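Local coordinates for probable dipeptidase (Pseudomonas aeruginosa, PDB 3B40), which probably hydrolyses dipeptides as a metal-dependent peptidase of the M19 membrane dipeptidase family, which is built on a TIM barrel, at residues P268-R272 / K332-L338; G48-L52 / W369-S373; S226-I230 / E406-A411; I22-D26 / F122-A126; G69-M73 / L178-N182. The protein carries 11 engineered substitutions. One frame throughout, in Å; residues are numbered along the deposited sequence.

Contact 1: residues P268-R272 / K332-L338; sequences PAYLR and KAGLKEL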
# COMPACT_ATOMS: atom_id res chain seq x y z
N PRO A 268 -4.77 9.03 -5.55
CA PRO A 268 -5.55 9.79 -6.55
C PRO A 268 -5.31 9.38 -8.01
O PRO A 268 -6.27 9.11 -8.75
CB PRO A 268 -5.18 11.26 -6.28
CG PRO A 268 -4.23 11.28 -5.18
CD PRO A 268 -4.17 9.92 -4.54
N ALA A 269 -4.05 9.30 -8.44
CA ALA A 269 -3.74 8.96 -9.84
C ALA A 269 -4.07 7.53 -10.27
O ALA A 269 -4.01 7.22 -11.47
CB ALA A 269 -2.26 9.27 -10.19
N TYR A 270 -4.40 6.66 -9.32
CA TYR A 270 -4.79 5.30 -9.67
C TYR A 270 -6.32 5.25 -9.77
O TYR A 270 -6.89 4.19 -10.15
CB TYR A 270 -4.38 4.25 -8.63
CG TYR A 270 -2.91 4.09 -8.21
CD1 TYR A 270 -1.85 4.63 -8.95
CD2 TYR A 270 -2.60 3.36 -7.04
CE1 TYR A 270 -0.51 4.47 -8.50
CE2 TYR A 270 -1.27 3.18 -6.59
CZ TYR A 270 -0.25 3.75 -7.32
OH TYR A 270 1.04 3.56 -6.87
N LEU A 271 -6.98 6.37 -9.45
CA LEU A 271 -8.44 6.44 -9.37
C LEU A 271 -9.06 7.34 -10.44
O LEU A 271 -10.19 7.11 -10.86
CB LEU A 271 -8.89 6.94 -7.99
CG LEU A 271 -8.55 6.06 -6.78
CD1 LEU A 271 -8.77 6.86 -5.48
CD2 LEU A 271 -9.34 4.75 -6.80
N ARG A 272 -8.33 8.38 -10.83
CA ARG A 272 -8.73 9.25 -11.92
C ARG A 272 -7.60 9.36 -12.97
O ARG A 272 -6.48 9.71 -12.60
CB ARG A 272 -9.03 10.64 -11.38
CG ARG A 272 -9.46 11.63 -12.45
CD ARG A 272 -9.54 13.04 -11.91
NE ARG A 272 -10.73 13.22 -11.09
CZ ARG A 272 -11.01 14.35 -10.44
NH1 ARG A 272 -10.18 15.37 -10.53
NH2 ARG A 272 -12.11 14.44 -9.68
N LYS A 332 -6.53 16.84 -7.59
CA LYS A 332 -6.71 15.52 -6.92
C LYS A 332 -8.09 14.90 -7.09
O LYS A 332 -9.12 15.56 -6.86
CB LYS A 332 -6.51 15.66 -5.41
CG LYS A 332 -5.16 15.29 -4.80
CD LYS A 332 -5.24 15.56 -3.29
CE LYS A 332 -3.91 15.36 -2.56
NZ LYS A 332 -2.74 15.29 -3.48
N ALA A 333 -8.10 13.59 -7.41
CA ALA A 333 -9.28 12.73 -7.28
C ALA A 333 -9.88 12.87 -5.89
O ALA A 333 -9.18 13.23 -4.94
CB ALA A 333 -8.91 11.22 -7.55
N GLY A 334 -11.17 12.56 -5.77
CA GLY A 334 -11.88 12.75 -4.50
C GLY A 334 -12.52 11.48 -3.97
O GLY A 334 -12.24 10.38 -4.43
N LEU A 335 -13.42 11.65 -3.00
CA LEU A 335 -14.16 10.55 -2.42
C LEU A 335 -15.07 9.88 -3.45
O LEU A 335 -15.33 8.69 -3.35
CB LEU A 335 -14.99 11.00 -1.19
CG LEU A 335 -14.17 11.38 0.06
CD1 LEU A 335 -15.02 12.12 1.09
CD2 LEU A 335 -13.43 10.19 0.70
N LYS A 336 -15.53 10.62 -4.45
CA LYS A 336 -16.38 10.02 -5.47
C LYS A 336 -15.64 8.86 -6.15
O LYS A 336 -16.17 7.76 -6.25
CB LYS A 336 -16.80 11.04 -6.53
CG LYS A 336 -17.61 10.42 -7.72
CD LYS A 336 -17.88 11.41 -8.84
CE LYS A 336 -18.70 10.78 -9.99
NZ LYS A 336 -17.95 9.61 -10.60
N GLU A 337 -14.43 9.14 -6.60
CA GLU A 337 -13.58 8.15 -7.30
C GLU A 337 -13.16 6.99 -6.41
O GLU A 337 -13.19 5.83 -6.82
CB GLU A 337 -12.35 8.85 -7.86
CG GLU A 337 -12.66 9.72 -9.09
CD GLU A 337 -13.02 11.16 -8.78
OE1 GLU A 337 -13.18 11.53 -7.60
OE2 GLU A 337 -13.14 11.93 -9.76
N LEU A 338 -12.78 7.30 -5.17
CA LEU A 338 -12.45 6.25 -4.25
C LEU A 338 -13.61 5.26 -4.11
O LEU A 338 -13.40 4.05 -4.14
CB LEU A 338 -12.05 6.81 -2.88
CG LEU A 338 -11.71 5.71 -1.87
CD1 LEU A 338 -10.65 4.71 -2.37
CD2 LEU A 338 -11.34 6.29 -0.50
O HOH W 1 -11.78 15.52 -6.79
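The methyl group of Ala333 is the bump at the middle of this contact. It drops into a hollow formed by Pro268, Leu271 and Arg272, its CB 3.6 Å from Pro268 O and 3.9 Å from Arg272 CB, and its small size suits a place where the backbones come close together. The Pro268 ring runs alongside the start of the Lys332 chain, pointing the same way, CG to CG 4.1 Å. Leu271 spreads its two methyls over the first helical turn, CD1 lying 3.9 Å from Leu338 CA and CD2 near Glu337 O. Arg272, bent at chi3 (-75°), lays one guanidinium face over Ala333 CA. Its edge meets Glu337 side-on: NE (3.0 Å) and NH2 (2.7 Å) both grip OE2 of Glu337 from the same face of the carboxylate, whose plane is turned 62° from the guanidinium. The other oxygen, Glu337 OE1, takes the backbone N-H of the N-cap residue Gly334, three residues earlier, at N to OE1 2.9 Å, and so ties down the first turn of the helix. That helix belongs to the long beta-alpha-beta crossover between parallel strands 261-265 and 354-357, as in a TIM barrel.

Contact 2: residues G48-L52 / W369-S373; sequences GQLDL and WKDVS. Engineered in segment 48-52: Gly48 (natural residue Asn).
OD1 of Asp371, whose CB packs 3.5 Å from Gln49 O, is gripped twice by Ser373: the hydroxyl OG of Ser373 donates to its syn lone pair at 2.7 Å, and the backbone N of Ser373 approaches it from the anti side at 2.9 Å. The second bond closes an Asx turn, and with chi1 at 66° the carboxylate is folded back over its own backbone, away from Gln49. Between the two ends of this turn, Val372 N donates to Gln49 O at 3.2 Å. Gln49 replies with its side chain, where NE2 donates to Lys370 O at 3.0 Å from above that carbonyl's plane, 37° out of it. A glutamine suits this place because its amide both gives and takes: NE2 also donates to Gly364 O, and OE1 accepts from Asn361 N. Beside these polar bonds Leu50 CD1 meets Val372 CG2 at 4.0 Å, and both side chains continue onto Ile29 of strand 25-29. The next residue, Asp51, caps the start of helix 52-58 and pairs with Lys54. Two irregular loops of the barrel are therefore joined by one backbone bond and one side-chain amide; with its three partners that amide is probably held in one rotation, its polar atoms satisfied in a largely buried contact.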
# COMPACT_ATOMS: atom_id res chain seq x y z
N GLY A 48 2.58 14.95 9.37
CA GLY A 48 2.35 13.76 8.57
C GLY A 48 0.87 13.42 8.47
O GLY A 48 0.02 14.17 8.96
N GLN A 49 0.57 12.29 7.85
CA GLN A 49 -0.82 11.90 7.67
C GLN A 49 -1.29 10.95 8.76
O GLN A 49 -2.45 10.59 8.80
CB GLN A 49 -1.03 11.35 6.26
CG GLN A 49 -0.95 12.45 5.23
CD GLN A 49 -0.97 11.92 3.79
OE1 GLN A 49 -0.14 11.12 3.40
NE2 GLN A 49 -1.91 12.42 3.00
N LEU A 50 -0.38 10.56 9.64
CA LEU A 50 -0.71 9.72 10.79
C LEU A 50 -0.00 10.20 12.08
O LEU A 50 1.23 10.35 12.12
CB LEU A 50 -0.36 8.25 10.52
CG LEU A 50 -0.34 7.28 11.73
CD1 LEU A 50 -1.75 6.95 12.36
CD2 LEU A 50 0.45 5.99 11.46
N ASP A 51 -0.79 10.32 13.14
CA ASP A 51 -0.26 10.45 14.52
C ASP A 51 -1.36 10.03 15.49
O ASP A 51 -2.47 9.76 15.05
CB ASP A 51 0.25 11.86 14.81
CG ASP A 51 -0.73 12.94 14.39
OD1 ASP A 51 -1.83 13.03 15.03
OD2 ASP A 51 -0.40 13.71 13.46
N LEU A 52 -1.06 9.98 16.79
CA LEU A 52 -2.07 9.50 17.73
C LEU A 52 -3.25 10.46 17.90
O LEU A 52 -4.37 10.04 18.16
CB LEU A 52 -1.45 9.09 19.07
CG LEU A 52 -0.41 7.95 19.08
CD1 LEU A 52 0.22 7.83 20.47
CD2 LEU A 52 -0.99 6.62 18.64
N TRP A 369 -10.37 13.27 2.09
CA TRP A 369 -9.69 12.30 2.98
C TRP A 369 -8.20 12.50 2.92
O TRP A 369 -7.51 11.81 2.17
CB TRP A 369 -10.06 10.85 2.61
CG TRP A 369 -9.50 9.76 3.53
CD1 TRP A 369 -9.29 9.85 4.88
CD2 TRP A 369 -9.13 8.41 3.16
NE1 TRP A 369 -8.79 8.65 5.37
CE2 TRP A 369 -8.70 7.75 4.33
CE3 TRP A 369 -9.13 7.69 1.94
CZ2 TRP A 369 -8.28 6.42 4.34
CZ3 TRP A 369 -8.72 6.37 1.94
CH2 TRP A 369 -8.29 5.74 3.14
N LYS A 370 -7.70 13.40 3.74
CA LYS A 370 -6.34 13.88 3.58
C LYS A 370 -5.43 13.37 4.67
O LYS A 370 -4.21 13.49 4.57
CB LYS A 370 -6.32 15.40 3.51
CG LYS A 370 -6.54 16.13 4.84
CD LYS A 370 -6.53 17.63 4.61
CE LYS A 370 -7.30 18.35 5.69
NZ LYS A 370 -6.48 18.53 6.94
N ASP A 371 -6.03 12.83 5.73
CA ASP A 371 -5.27 12.16 6.78
C ASP A 371 -6.20 11.25 7.61
O ASP A 371 -7.41 11.16 7.34
CB ASP A 371 -4.47 13.20 7.62
CG ASP A 371 -5.37 14.15 8.41
OD1 ASP A 371 -6.40 13.70 8.98
OD2 ASP A 371 -5.04 15.36 8.46
N VAL A 372 -5.64 10.56 8.59
CA VAL A 372 -6.39 9.49 9.30
C VAL A 372 -7.55 10.04 10.12
O VAL A 372 -8.42 9.27 10.52
CB VAL A 372 -5.50 8.58 10.21
CG1 VAL A 372 -4.53 7.77 9.35
CG2 VAL A 372 -4.77 9.41 11.27
N SER A 373 -7.54 11.35 10.35
CA SER A 373 -8.58 11.97 11.18
C SER A 373 -9.87 12.09 10.37
O SER A 373 -10.95 12.34 10.94
CB SER A 373 -8.13 13.35 11.69
OG SER A 373 -8.31 14.35 10.72

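Contact 3: residues S226-I230 / E406-A411; sequences SRAPI and EVQKRA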
# COMPACT_ATOMS: atom_id res chain seq x y z
N SER A 226 -0.12 -20.48 -3.29
CA SER A 226 -0.54 -20.26 -1.89
C SER A 226 -1.66 -21.20 -1.40
O SER A 226 -2.66 -21.37 -2.06
CB SER A 226 -0.97 -18.81 -1.69
OG SER A 226 -1.32 -18.59 -0.32
N ARG A 227 -1.49 -21.81 -0.23
CA ARG A 227 -2.59 -22.57 0.37
C ARG A 227 -3.50 -21.72 1.28
O ARG A 227 -4.46 -22.24 1.89
CB ARG A 227 -2.07 -23.79 1.12
CG ARG A 227 -1.27 -23.46 2.36
CD ARG A 227 -0.87 -24.74 3.13
NE ARG A 227 -0.19 -24.40 4.40
CZ ARG A 227 1.13 -24.48 4.58
NH1 ARG A 227 1.91 -24.89 3.59
NH2 ARG A 227 1.66 -24.16 5.77
N ALA A 228 -3.22 -20.42 1.35
CA ALA A 228 -3.87 -19.52 2.31
C ALA A 228 -4.34 -18.25 1.61
O ALA A 228 -3.81 -17.93 0.54
CB ALA A 228 -2.89 -19.16 3.44
N PRO A 229 -5.38 -17.56 2.18
CA PRO A 229 -5.82 -16.26 1.63
C PRO A 229 -4.68 -15.30 1.34
O PRO A 229 -3.70 -15.23 2.08
CB PRO A 229 -6.76 -15.71 2.71
CG PRO A 229 -7.38 -17.05 3.31
CD PRO A 229 -6.21 -17.98 3.33
N ILE A 230 -4.80 -14.60 0.21
CA ILE A 230 -3.86 -13.57 -0.16
C ILE A 230 -4.58 -12.22 -0.19
O ILE A 230 -5.82 -12.17 -0.28
CB ILE A 230 -3.09 -13.89 -1.49
CG1 ILE A 230 -4.01 -13.88 -2.71
CG2 ILE A 230 -2.33 -15.30 -1.37
CD1 ILE A 230 -3.24 -13.93 -4.08
N GLU A 406 -7.73 -16.79 8.90
CA GLU A 406 -7.62 -18.01 8.05
C GLU A 406 -6.17 -18.32 7.66
O GLU A 406 -5.72 -19.48 7.74
CB GLU A 406 -8.53 -17.91 6.81
CG GLU A 406 -9.98 -18.15 7.15
CD GLU A 406 -10.20 -19.51 7.84
OE1 GLU A 406 -9.72 -20.54 7.28
OE2 GLU A 406 -10.83 -19.53 8.94
N VAL A 407 -5.43 -17.30 7.25
CA VAL A 407 -3.98 -17.39 7.08
C VAL A 407 -3.22 -18.01 8.28
O VAL A 407 -2.40 -18.93 8.13
CB VAL A 407 -3.37 -15.98 6.77
CG1 VAL A 407 -1.84 -16.06 6.85
CG2 VAL A 407 -3.83 -15.51 5.46
N GLN A 408 -3.45 -17.47 9.48
CA GLN A 408 -2.80 -18.06 10.67
C GLN A 408 -3.23 -19.52 10.95
O GLN A 408 -2.43 -20.31 11.44
CB GLN A 408 -3.03 -17.16 11.90
CG GLN A 408 -2.37 -15.78 11.74
CD GLN A 408 -2.35 -15.00 13.01
OE1 GLN A 408 -3.36 -14.95 13.74
NE2 GLN A 408 -1.20 -14.38 13.31
N LYS A 409 -4.46 -19.88 10.61
CA LYS A 409 -4.94 -21.27 10.74
C LYS A 409 -4.19 -22.24 9.84
O LYS A 409 -3.97 -23.40 10.22
CB LYS A 409 -6.44 -21.37 10.45
CG LYS A 409 -7.28 -21.26 11.69
CD LYS A 409 -8.55 -22.09 11.54
CE LYS A 409 -9.71 -21.28 10.95
NZ LYS A 409 -10.24 -20.29 11.93
N ARG A 410 -3.77 -21.76 8.67
CA ARG A 410 -3.01 -22.57 7.71
C ARG A 410 -1.49 -22.64 8.01
O ARG A 410 -0.75 -23.27 7.26
CB ARG A 410 -3.22 -22.03 6.30
CG ARG A 410 -4.65 -21.66 5.97
CD ARG A 410 -5.33 -22.62 5.08
NE ARG A 410 -6.78 -22.44 5.19
CZ ARG A 410 -7.58 -21.81 4.33
NH1 ARG A 410 -7.13 -21.28 3.18
NH2 ARG A 410 -8.87 -21.74 4.62
N ALA A 411 -1.02 -22.01 9.08
CA ALA A 411 0.41 -22.10 9.48
C ALA A 411 0.87 -23.54 9.68
O ALA A 411 0.06 -24.39 10.08
CB ALA A 411 0.66 -21.31 10.73
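Arg227 reaches across to the end of helix 389-409 by a two-nitrogen, side-on grip on one carbonyl: its NE lies 3.1 Å and its NH2 3.0 Å from Arg410 O, which sits within 3° of the guanidinium plane. Beyond CG the chain runs extended as far as NE, giving the length the span needs. The same guanidinium has acidic partners in Asp204 and Glu200 on helix 193-205, so arginine, with its several N-H groups, can serve two helices at once. The favour is returned at the backbone, where Arg410 NH1 donates to a lone pair of Arg227 O at 3.1 Å, in the carbonyl plane. Each guanidinium thus meets a carbonyl oxygen of the other segment, and Arg410 NH2 has its own counter-charge in Glu406 OE1.

Ala228 follows with a methyl small enough to lie between Val407 and the aliphatic part of Arg410, CB to CG of Arg410 4.0 Å. This loop leads from helix 216-225 into strand 230-235, at the N-terminal end of the barrel strands, and the closing helix of the chain packs against it; Val407 also touches Ile208 of strand 208-210.

The ring of Pro229 packs on the aliphatic parts of Glu406 and Val407. Its CG rests 3.8 Å from Glu406 CB, and its CB 4.0 Å from Val407 CG2, Pro229 and Val407 sliding past each other in opposite directions. CD of Pro229 lies beside the Arg410 guanidinium, 3.4 Å from Arg410 NH1, the two side chains crossing at about a right angle. Strand 230-235 then begins, the backbone of Ile230 pairing with Val261.

Contact 4: residues I22-D26 / F122-A126; sequences ILSFD and FRRLA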
# COMPACT_ATOMS: atom_id res chain seq x y z
N ILE A 22 -17.65 0.80 15.56
CA ILE A 22 -16.98 -0.19 14.65
C ILE A 22 -15.49 -0.01 14.68
O ILE A 22 -15.00 1.06 15.07
CB ILE A 22 -17.51 -0.15 13.18
CG1 ILE A 22 -17.09 1.15 12.44
CG2 ILE A 22 -19.01 -0.38 13.14
CD1 ILE A 22 -17.31 1.11 10.87
N LEU A 23 -14.77 -1.08 14.32
CA LEU A 23 -13.33 -1.06 14.12
C LEU A 23 -13.06 -0.56 12.72
O LEU A 23 -13.81 -0.87 11.78
CB LEU A 23 -12.73 -2.46 14.19
CG LEU A 23 -12.94 -3.33 15.41
CD1 LEU A 23 -12.14 -4.63 15.30
CD2 LEU A 23 -12.54 -2.53 16.66
N SER A 24 -11.95 0.16 12.59
CA SER A 24 -11.52 0.67 11.31
C SER A 24 -10.02 0.33 11.18
O SER A 24 -9.28 0.34 12.15
CB SER A 24 -11.76 2.17 11.23
OG SER A 24 -11.33 2.79 12.41
N PHE A 25 -9.60 -0.02 9.97
CA PHE A 25 -8.26 -0.54 9.75
C PHE A 25 -7.82 -0.07 8.38
O PHE A 25 -8.58 -0.18 7.43
CB PHE A 25 -8.23 -2.06 9.83
CG PHE A 25 -6.90 -2.66 9.45
CD1 PHE A 25 -5.76 -2.44 10.23
CD2 PHE A 25 -6.77 -3.41 8.28
CE1 PHE A 25 -4.52 -3.00 9.87
CE2 PHE A 25 -5.52 -3.98 7.92
CZ PHE A 25 -4.41 -3.77 8.71
N ASP A 26 -6.61 0.48 8.32
CA ASP A 26 -6.04 0.98 7.06
C ASP A 26 -4.81 0.12 6.76
O ASP A 26 -3.83 0.15 7.49
CB ASP A 26 -5.66 2.46 7.25
CG ASP A 26 -5.04 3.10 6.00
OD1 ASP A 26 -4.52 2.39 5.11
OD2 ASP A 26 -5.07 4.34 5.92
N PHE A 122 -5.73 -7.59 17.73
CA PHE A 122 -6.25 -6.34 17.14
C PHE A 122 -7.55 -5.94 17.85
O PHE A 122 -7.69 -4.79 18.27
CB PHE A 122 -6.46 -6.48 15.61
CG PHE A 122 -6.73 -5.17 14.92
CD1 PHE A 122 -5.71 -4.48 14.27
CD2 PHE A 122 -8.02 -4.61 14.93
CE1 PHE A 122 -5.95 -3.26 13.64
CE2 PHE A 122 -8.26 -3.39 14.31
CZ PHE A 122 -7.22 -2.72 13.65
N ARG A 123 -8.48 -6.89 17.98
CA ARG A 123 -9.78 -6.63 18.62
C ARG A 123 -9.63 -6.24 20.09
O ARG A 123 -10.27 -5.30 20.56
CB ARG A 123 -10.74 -7.81 18.47
CG ARG A 123 -11.23 -8.02 17.03
CD ARG A 123 -12.39 -8.99 16.92
NE ARG A 123 -12.07 -9.99 15.91
CZ ARG A 123 -12.46 -9.96 14.63
NH1 ARG A 123 -13.26 -8.99 14.17
NH2 ARG A 123 -12.05 -10.94 13.82
N ARG A 124 -8.77 -6.96 20.81
CA ARG A 124 -8.40 -6.64 22.19
C ARG A 124 -7.82 -5.24 22.35
O ARG A 124 -8.31 -4.45 23.18
CB ARG A 124 -7.42 -7.68 22.73
CG ARG A 124 -7.04 -7.48 24.18
CD ARG A 124 -6.03 -8.53 24.62
NE ARG A 124 -4.87 -8.64 23.72
CZ ARG A 124 -3.82 -7.82 23.75
NH1 ARG A 124 -3.76 -6.82 24.62
NH2 ARG A 124 -2.82 -8.01 22.91
N LEU A 125 -6.78 -4.92 21.59
CA LEU A 125 -6.14 -3.59 21.66
C LEU A 125 -7.16 -2.51 21.39
O LEU A 125 -7.20 -1.49 22.09
CB LEU A 125 -4.95 -3.46 20.69
CG LEU A 125 -3.65 -4.24 20.95
CD1 LEU A 125 -2.78 -4.31 19.66
CD2 LEU A 125 -2.89 -3.64 22.11
N ALA A 126 -8.00 -2.73 20.39
CA ALA A 126 -9.07 -1.80 20.07
C ALA A 126 -10.02 -1.54 21.25
O ALA A 126 -10.42 -0.39 21.47
CB ALA A 126 -9.86 -2.30 18.88
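Leu23 and Ala126 mark the closest backbone approach, CA to CA 7.4 Å, where the extended chain entering strand 25-29 passes helix 119-127 at side-chain distance. Extended geometry alternates the residues: Leu23 and Phe25 point to the helix, while Ser24 between them turns away and its OG accepts from Ser61 N. On the helix Phe122 and Ala126 face the strand, one turn apart.

Leu23 forks over that turn. Its CD2 presses on Ala126 CB at 3.5 Å, tighter than usual for two carbons, a snug match that suits alanine, whose single methyl lets the leucine come so near. Its other methyl, CD1, lies 3.9 Å from Arg123 CG and 4.1 Å from Phe122 CD2; the long arginine contributes its apolar stem. Phe122, with CG anti to the backbone N (chi1 -169°), sends its ring between Leu23 and Phe25. There Phe25 CD1 is 3.5 Å from Phe122 CE1, with the ring centroids 5.4 Å apart and the planes perpendicular. Both phenylalanines continue onto Val134 of strand 131-138, and Phe25 meets the Phe400 ring on helix 389-409, whose Leu401 also covers Leu23. Helix 119-127 thus packs on the outside of the first barrel strands, as helices do in this fold.

Ser24 O lies in the plane of the Phe122 ring, 4.0 Å from CZ at its edge, where the slightly positive C-H groups would suit a carbonyl oxygen better than the ring face. The rest is hydrocarbon against hydrocarbon, so the contact probably depends mostly on close fit and the exclusion of water, the arginine head lying at the exposed margin.

Contact 5: residues G69-M73 / L178-N182; sequences GWPEM and LPFFN
An apolar pocket formed by two loops at the C-terminal end of the barrel strands holds Phe181 against Trp70, Pro71 and Met73. The phenyl ring enters with its far end foremost: CZ is 3.7 Å from Pro71 CG and 3.6 Å from Pro71 O, and 4.1 Å from Trp70 CZ3, with the Trp70 and Phe181 side chains crossing at about a right angle. Pro71 is the centre of an inverse gamma turn, a tight bend to which a proline's fixed phi is well suited, and the turn sets its ring and carbonyl against the phenylalanine.

Met73 reaches in from the other end of the segment. A chain bent at chi2 and chi3 (-74° and -65°) curls its flexible thioether so that CE lies 3.7 Å from Phe181 CE1, while its CB touches Phe180 CE2 at 3.5 Å. The two phenylalanines come from a 3-10 segment, 179-181, that follows strand 160-162, whereas Trp70 to Met73 follow strand 62-68. Such loops above the strands make up the face on which TIM-barrel enzymes generally carry their active sites.

Within its own segment, Leu178 covers one face of the Phe181 ring with CD1, offset toward the rim, and that same methyl approaches Met73 CE at 4.3 Å. Trp70 is steadied in its plane by a bond from NE1 to Glu72 OE1 (2.9 Å), an indole suiting a place that needs one polar edge and wide apolar surfaces. Its rings also meet Phe68 and, edge-to-face, Tyr165, and Phe180 stacks on Phe316 of helix 313-328.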
# COMPACT_ATOMS: atom_id res chain seq x y z
N GLY A 69 12.34 -1.24 3.06
CA GLY A 69 13.56 -0.64 2.51
C GLY A 69 13.54 -0.82 1.00
O GLY A 69 12.86 -1.71 0.48
N TRP A 70 14.29 0.03 0.29
CA TRP A 70 14.45 -0.09 -1.16
C TRP A 70 15.72 0.64 -1.61
O TRP A 70 16.38 1.26 -0.76
CB TRP A 70 13.19 0.44 -1.87
CG TRP A 70 13.17 1.90 -2.05
CD1 TRP A 70 13.48 2.86 -1.12
CD2 TRP A 70 12.79 2.59 -3.23
NE1 TRP A 70 13.31 4.12 -1.66
CE2 TRP A 70 12.90 3.97 -2.97
CE3 TRP A 70 12.36 2.17 -4.51
CZ2 TRP A 70 12.60 4.95 -3.94
CZ3 TRP A 70 12.08 3.14 -5.48
CH2 TRP A 70 12.18 4.51 -5.18
N PRO A 71 16.09 0.56 -2.92
CA PRO A 71 17.33 1.19 -3.41
C PRO A 71 17.16 2.70 -3.63
O PRO A 71 17.20 3.19 -4.77
CB PRO A 71 17.60 0.47 -4.76
CG PRO A 71 16.51 -0.61 -4.89
CD PRO A 71 15.38 -0.13 -4.01
N GLU A 72 16.94 3.41 -2.52
CA GLU A 72 16.82 4.86 -2.45
C GLU A 72 17.87 5.60 -3.28
O GLU A 72 19.07 5.39 -3.10
CB GLU A 72 16.87 5.31 -0.97
CG GLU A 72 16.59 6.80 -0.76
CD GLU A 72 15.24 7.23 -1.31
OE1 GLU A 72 14.21 6.77 -0.76
OE2 GLU A 72 15.19 8.04 -2.28
N MET A 73 17.41 6.45 -4.19
CA MET A 73 18.30 7.26 -5.03
C MET A 73 18.39 8.72 -4.58
O MET A 73 19.33 9.43 -4.96
CB MET A 73 17.89 7.18 -6.51
CG MET A 73 16.57 7.87 -6.90
SD MET A 73 15.04 7.03 -6.39
CE MET A 73 15.18 5.53 -7.37
N LEU A 178 11.73 -0.23 -12.99
CA LEU A 178 12.36 1.08 -13.17
C LEU A 178 13.58 1.06 -14.08
O LEU A 178 14.58 0.38 -13.79
CB LEU A 178 12.85 1.64 -11.85
CG LEU A 178 11.87 2.20 -10.84
CD1 LEU A 178 12.71 3.03 -9.85
CD2 LEU A 178 10.79 3.04 -11.54
N PRO A 179 13.54 1.90 -15.13
CA PRO A 179 14.67 1.99 -16.05
C PRO A 179 15.92 2.57 -15.38
O PRO A 179 17.03 2.25 -15.78
CB PRO A 179 14.15 2.91 -17.15
CG PRO A 179 13.10 3.72 -16.53
CD PRO A 179 12.44 2.81 -15.50
N PHE A 180 15.74 3.38 -14.34
CA PHE A 180 16.87 3.81 -13.49
C PHE A 180 17.64 2.66 -12.80
O PHE A 180 18.83 2.80 -12.50
CB PHE A 180 16.36 4.82 -12.45
CG PHE A 180 17.46 5.59 -11.77
CD1 PHE A 180 18.22 6.52 -12.48
CD2 PHE A 180 17.72 5.41 -10.42
CE1 PHE A 180 19.26 7.26 -11.85
CE2 PHE A 180 18.75 6.13 -9.77
CZ PHE A 180 19.51 7.07 -10.49
N PHE A 181 16.96 1.53 -12.54
CA PHE A 181 17.59 0.32 -11.96
C PHE A 181 18.06 -0.68 -13.05
O PHE A 181 18.44 -1.81 -12.76
CB PHE A 181 16.59 -0.42 -11.05
CG PHE A 181 16.17 0.36 -9.82
CD1 PHE A 181 16.88 1.49 -9.39
CD2 PHE A 181 15.06 -0.08 -9.06
CE1 PHE A 181 16.47 2.20 -8.24
CE2 PHE A 181 14.65 0.61 -7.92
CZ PHE A 181 15.36 1.76 -7.50
N ASN A 182 17.94 -0.24 -14.30
CA ASN A 182 18.19 -1.05 -15.51
C ASN A 182 17.24 -2.26 -15.59
O ASN A 182 17.58 -3.31 -16.11
CB ASN A 182 19.69 -1.45 -15.62
CG ASN A 182 20.04 -2.05 -16.98
OD1 ASN A 182 19.50 -1.63 -18.00
ND2 ASN A 182 20.93 -3.06 -16.99

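In the fold
From the N terminus, contact 4 opens first at strand 25-29, followed by contact 2 before helix 52-58 and contact 5 after strand 62-68. Contact 4 closes at helix 119-127 while the other two are still open, so it crosses both. Contact 5 then closes after strand 160-162, wholly within the span of contact 2. Contact 3 opens at 226-230, and contact 1 opens and closes inside it, and inside contact 2 as well. Contact 2 closes at 369-373 and contact 3 at the last helix, so these two cross. Trp369 joins neighbours, packing on Leu338 of contact 1 and Asp26 of contact 4, and early barrel strands are thereby tied to late ones.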